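Local coordinates for protein Bd3459 (Bdellovibrio bacteriovorus, PDB 5CEC) that probably acts as a serine-type D-Ala-D-Ala carboxypeptidase or endopeptidase of the S13 family on bacterial cell-wall peptidoglycan, at residues I133-N144 / K210-K221. The protein carries 1 engineered substitution. Numbering follows the deposited sequence.
Sequences ITKIEKLTFDEN and KIDVRTISFVKK
One face of the Phe141 ring lies against the backbone of Phe218, whose CA sits 4.1 Å from the Phe141 ring centroid in a CH-pi contact, while Ile216 CG2 meets the ring edge. The Phe218 ring, its plane turned 50° from that of Phe141, has Lys220 N over the centre of one face and the backbone of Asp142 and Glu143 at its edge. Different first torsions set the rings at this angle: Phe141 CG is tucked between backbone N and carbonyl carbon, whereas Phe218 CG swings away from its N (chi1 173°).

Strands 135-141, broken at Glu137, and 212-218 run parallel, joined through helices 167-182 and 188-200 as a beta-alpha-beta crossover; the second is an outer strand of a mixed sheet within this chain. Ile136 N to Asp212 O (2.8 Å) and Leu139 N to Thr215 O (2.8 Å) are nearly straight bonds; Phe141 N to Ser217 O is weak. At the bend, Arg214 N and Thr215 N bind the successive carbonyls of Ile136 and Glu137. Before this corner Ile136 CD1 touches Ile211 CG1 (3.8 Å); after it Leu139 CB touches Val213 CG1.

Beyond the strands, Glu143 OE1 takes Lys221 N on its syn lone pair (2.8 Å). Glu137 OE1 stands over the Arg214 guanidinium in a long salt bridge, 3.7 Å from Arg214 NH1, and receives a weak hydrogen bond from Asn101 ND2.

Directional grip therefore comes mainly from backbone amides, with apolar packing against helix 167-182 at the phenylalanines and 118-130 at Ile211; Glu137–Arg214, with no N-H aimed at the oxygen, probably adds undirected attraction.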
loop_
_atom_site.group_PDB
_atom_site.type_symbol
_atom_site.label_atom_id
_atom_site.label_comp_id
_atom_site.label_asym_id
_atom_site.label_seq_id
_atom_site.Cartn_x
_atom_site.Cartn_y
_atom_site.Cartn_z
ATOM N N ILE A 133 -8.951 -1.604 -35.547
ATOM C CA ILE A 133 -8.208 -0.360 -35.577
ATOM C C ILE A 133 -6.762 -0.707 -35.259
ATOM O O ILE A 133 -6.447 -1.110 -34.142
ATOM C CB ILE A 133 -8.781 0.670 -34.597
ATOM C CG1 ILE A 133 -10.240 0.952 -34.927
ATOM C CG2 ILE A 133 -7.950 1.942 -34.679
ATOM C CD1 ILE A 133 -10.961 1.829 -33.933
ATOM N N THR A 134 -5.901 -0.597 -36.257
ATOM C CA THR A 134 -4.476 -0.892 -36.110
ATOM C C THR A 134 -3.575 0.282 -36.458
ATOM O O THR A 134 -2.389 0.275 -36.093
ATOM C CB THR A 134 -4.045 -2.070 -37.012
ATOM O OG1 THR A 134 -4.360 -1.765 -38.373
ATOM C CG2 THR A 134 -4.747 -3.325 -36.608
ATOM N N LYS A 135 -4.112 1.235 -37.217
ATOM C CA LYS A 135 -3.375 2.410 -37.648
ATOM C C LYS A 135 -4.207 3.621 -37.330
ATOM O O LYS A 135 -5.353 3.711 -37.766
ATOM C CB LYS A 135 -3.112 2.339 -39.153
ATOM C CG LYS A 135 -2.053 1.317 -39.523
ATOM C CD LYS A 135 -2.040 1.002 -41.022
ATOM C CE LYS A 135 -1.381 -0.351 -41.319
ATOM N NZ LYS A 135 -2.161 -1.527 -40.809
ATOM N N ILE A 136 -3.606 4.547 -36.606
ATOM C CA ILE A 136 -4.205 5.821 -36.261
ATOM C C ILE A 136 -3.385 6.906 -36.932
ATOM O O ILE A 136 -2.157 6.989 -36.765
ATOM C CB ILE A 136 -4.224 6.054 -34.741
ATOM C CG1 ILE A 136 -5.055 4.965 -34.052
ATOM C CG2 ILE A 136 -4.771 7.438 -34.413
ATOM C CD1 ILE A 136 -4.899 4.891 -32.542
ATOM N N GLU A 137 -4.054 7.751 -37.696
ATOM C CA GLU A 137 -3.384 8.811 -38.407
ATOM C C GLU A 137 -3.119 9.964 -37.447
ATOM O O GLU A 137 -1.978 10.274 -37.171
ATOM C CB GLU A 137 -4.239 9.257 -39.599
ATOM C CG GLU A 137 -3.570 10.314 -40.448
ATOM C CD GLU A 137 -2.313 9.790 -41.101
ATOM O OE1 GLU A 137 -2.393 8.770 -41.851
ATOM O OE2 GLU A 137 -1.256 10.404 -40.845
ATOM N N LYS A 138 -4.172 10.531 -36.878
ATOM C CA LYS A 138 -4.057 11.614 -35.937
ATOM C C LYS A 138 -4.726 11.171 -34.632
ATOM O O LYS A 138 -5.902 10.814 -34.599
ATOM C CB LYS A 138 -4.679 12.886 -36.494
ATOM C CG LYS A 138 -4.503 14.098 -35.611
ATOM C CD LYS A 138 -4.868 15.400 -36.312
ATOM C CE LYS A 138 -6.340 15.456 -36.678
ATOM N NZ LYS A 138 -6.710 16.806 -37.204
ATOM N N LEU A 139 -3.923 11.113 -33.579
ATOM C CA LEU A 139 -4.399 10.884 -32.230
ATOM C C LEU A 139 -4.336 12.175 -31.458
ATOM O O LEU A 139 -3.259 12.730 -31.258
ATOM C CB LEU A 139 -3.581 9.802 -31.535
ATOM C CG LEU A 139 -3.972 9.486 -30.092
ATOM C CD1 LEU A 139 -5.402 8.956 -30.029
ATOM C CD2 LEU A 139 -2.991 8.504 -29.456
ATOM N N THR A 140 -5.472 12.667 -31.006
ATOM C CA THR A 140 -5.503 13.876 -30.184
ATOM C C THR A 140 -6.157 13.573 -28.860
ATOM O O THR A 140 -6.774 12.538 -28.701
ATOM C CB THR A 140 -6.184 15.066 -30.903
ATOM O OG1 THR A 140 -7.570 14.803 -31.090
ATOM C CG2 THR A 140 -5.509 15.352 -32.221
ATOM N N PHE A 141 -5.965 14.459 -27.889
ATOM C CA PHE A 141 -6.434 14.235 -26.527
ATOM C C PHE A 141 -6.633 15.571 -25.832
ATOM O O PHE A 141 -5.961 16.554 -26.169
ATOM C CB PHE A 141 -5.453 13.364 -25.736
ATOM C CG PHE A 141 -4.109 14.022 -25.523
ATOM C CD1 PHE A 141 -3.116 13.953 -26.489
ATOM C CD2 PHE A 141 -3.864 14.772 -24.387
ATOM C CE1 PHE A 141 -1.920 14.605 -26.318
ATOM C CE2 PHE A 141 -2.677 15.429 -24.235
ATOM C CZ PHE A 141 -1.710 15.345 -25.189
ATOM N N ASP A 142 -7.557 15.600 -24.873
ATOM C CA ASP A 142 -7.853 16.836 -24.136
ATOM C C ASP A 142 -7.221 16.818 -22.737
ATOM O O ASP A 142 -6.458 15.924 -22.357
ATOM C CB ASP A 142 -9.369 17.136 -24.113
ATOM C CG ASP A 142 -10.172 16.214 -23.233
ATOM O OD1 ASP A 142 -9.611 15.460 -22.400
ATOM O OD2 ASP A 142 -11.421 16.260 -23.383
ATOM N N GLU A 143 -7.508 17.879 -21.997
ATOM C CA GLU A 143 -6.881 18.135 -20.717
ATOM C C GLU A 143 -7.401 17.267 -19.585
ATOM O O GLU A 143 -6.860 17.287 -18.493
ATOM C CB GLU A 143 -6.967 19.624 -20.340
ATOM C CG GLU A 143 -8.365 20.135 -20.027
ATOM C CD GLU A 143 -9.148 20.658 -21.216
ATOM O OE1 GLU A 143 -9.033 20.146 -22.361
ATOM O OE2 GLU A 143 -9.949 21.574 -20.980
ATOM N N ASN A 144 -8.398 16.430 -19.870
ATOM C CA ASN A 144 -8.871 15.495 -18.883
ATOM C C ASN A 144 -8.358 14.094 -19.104
ATOM O O ASN A 144 -8.704 13.208 -18.344
ATOM C CB ASN A 144 -10.393 15.523 -18.830
ATOM C CG ASN A 144 -10.908 16.845 -18.339
ATOM O OD1 ASN A 144 -10.408 17.370 -17.347
ATOM N ND2 ASN A 144 -11.925 17.366 -19.006
ATOM N N LYS A 210 -1.045 -4.514 -31.166
ATOM C CA LYS A 210 -0.135 -3.603 -31.860
ATOM C C LYS A 210 -0.919 -2.452 -32.468
ATOM O O LYS A 210 -1.959 -2.670 -33.085
ATOM C CB LYS A 210 0.672 -4.338 -32.954
ATOM C CG LYS A 210 1.760 -3.496 -33.610
ATOM C CD LYS A 210 2.665 -4.329 -34.524
ATOM C CE LYS A 210 3.767 -3.477 -35.125
ATOM N NZ LYS A 210 4.667 -4.270 -36.008
ATOM N N ILE A 211 -0.394 -1.239 -32.321
ATOM C CA ILE A 211 -0.992 -0.041 -32.907
ATOM C C ILE A 211 0.132 0.768 -33.581
ATOM O O ILE A 211 1.259 0.757 -33.111
ATOM C CB ILE A 211 -1.735 0.755 -31.788
ATOM C CG1 ILE A 211 -2.704 1.780 -32.337
ATOM C CG2 ILE A 211 -0.800 1.445 -30.831
ATOM C CD1 ILE A 211 -3.988 1.163 -32.840
ATOM N N ASP A 212 -0.186 1.475 -34.663
ATOM C CA ASP A 212 0.721 2.437 -35.272
ATOM C C ASP A 212 0.043 3.784 -35.203
ATOM O O ASP A 212 -1.102 3.896 -35.589
ATOM C CB ASP A 212 1.017 2.050 -36.729
ATOM C CG ASP A 212 2.385 1.446 -36.898
ATOM O OD1 ASP A 212 3.354 2.229 -37.047
ATOM O OD2 ASP A 212 2.487 0.195 -36.885
ATOM N N VAL A 213 0.732 4.801 -34.698
ATOM C CA VAL A 213 0.194 6.158 -34.586
ATOM C C VAL A 213 1.128 7.144 -35.297
ATOM O O VAL A 213 2.317 7.200 -34.976
ATOM C CB VAL A 213 0.042 6.599 -33.121
ATOM C CG1 VAL A 213 -0.610 7.964 -33.067
ATOM C CG2 VAL A 213 -0.742 5.579 -32.318
ATOM N N ARG A 214 0.600 7.935 -36.241
ATOM C CA ARG A 214 1.471 8.823 -37.017
ATOM C C ARG A 214 1.697 10.155 -36.320
ATOM O O ARG A 214 2.859 10.544 -36.125
ATOM C CB ARG A 214 0.962 9.058 -38.439
ATOM C CG ARG A 214 1.991 9.832 -39.278
ATOM C CD ARG A 214 1.837 9.663 -40.776
ATOM N NE ARG A 214 1.960 8.280 -41.222
ATOM C CZ ARG A 214 1.570 7.826 -42.414
ATOM N NH1 ARG A 214 1.000 8.635 -43.312
ATOM N NH2 ARG A 214 1.740 6.538 -42.709
ATOM N N THR A 215 0.621 10.849 -35.945
ATOM C CA THR A 215 0.695 12.202 -35.375
ATOM C C THR A 215 -0.074 12.223 -34.073
ATOM O O THR A 215 -1.164 11.674 -33.989
ATOM C CB THR A 215 0.040 13.237 -36.320
ATOM O OG1 THR A 215 0.686 13.166 -37.584
ATOM C CG2 THR A 215 0.162 14.641 -35.755
ATOM N N ILE A 216 0.491 12.865 -33.062
ATOM C CA ILE A 216 -0.138 12.986 -31.749
ATOM C C ILE A 216 -0.128 14.444 -31.333
ATOM O O ILE A 216 0.934 15.087 -31.366
ATOM C CB ILE A 216 0.589 12.129 -30.693
ATOM C CG1 ILE A 216 0.613 10.668 -31.148
ATOM C CG2 ILE A 216 -0.077 12.297 -29.318
ATOM C CD1 ILE A 216 1.457 9.745 -30.313
ATOM N N SER A 217 -1.278 14.963 -30.906
ATOM C CA SER A 217 -1.335 16.353 -30.460
ATOM C C SER A 217 -2.444 16.627 -29.455
ATOM O O SER A 217 -3.390 15.881 -29.361
ATOM C CB SER A 217 -1.407 17.313 -31.634
ATOM O OG SER A 217 -2.557 17.132 -32.385
ATOM N N PHE A 218 -2.246 17.675 -28.668
ATOM C CA PHE A 218 -3.198 18.121 -27.657
ATOM C C PHE A 218 -4.265 18.998 -28.323
ATOM O O PHE A 218 -3.938 19.912 -29.114
ATOM C CB PHE A 218 -2.421 18.909 -26.596
ATOM C CG PHE A 218 -3.274 19.580 -25.573
ATOM C CD1 PHE A 218 -4.052 18.847 -24.719
ATOM C CD2 PHE A 218 -3.260 20.961 -25.420
ATOM C CE1 PHE A 218 -4.838 19.456 -23.754
ATOM C CE2 PHE A 218 -4.040 21.576 -24.458
ATOM C CZ PHE A 218 -4.837 20.821 -23.626
ATOM N N VAL A 219 -5.531 18.690 -28.029
ATOM C CA VAL A 219 -6.678 19.525 -28.423
ATOM C C VAL A 219 -7.563 19.725 -27.200
ATOM O O VAL A 219 -8.148 18.765 -26.701
ATOM C CB VAL A 219 -7.506 18.899 -29.574
ATOM C CG1 VAL A 219 -8.715 19.772 -29.895
ATOM C CG2 VAL A 219 -6.642 18.713 -30.816
ATOM N N LYS A 220 -7.650 20.969 -26.726
ATOM C CA LYS A 220 -8.440 21.327 -25.543
ATOM C C LYS A 220 -9.913 21.004 -25.727
ATOM O O LYS A 220 -10.460 21.154 -26.830
ATOM C CB LYS A 220 -8.328 22.827 -25.246
ATOM C CG LYS A 220 -6.963 23.294 -24.804
ATOM C CD LYS A 220 -6.958 24.817 -24.691
ATOM C CE LYS A 220 -5.586 25.367 -24.311
ATOM N NZ LYS A 220 -5.325 26.657 -25.010
ATOM N N LYS A 221 -10.561 20.595 -24.642
ATOM C CA LYS A 221 -11.969 20.180 -24.696
ATOM C C LYS A 221 -12.865 21.231 -25.369
ATOM O O LYS A 221 -13.658 20.893 -26.248
ATOM C CB LYS A 221 -12.497 19.842 -23.295
ATOM C CG LYS A 221 -13.940 19.365 -23.283
ATOM C CD LYS A 221 -14.427 19.103 -21.875
ATOM C CE LYS A 221 -15.944 18.945 -21.892
ATOM N NZ LYS A 221 -16.486 18.461 -20.601
#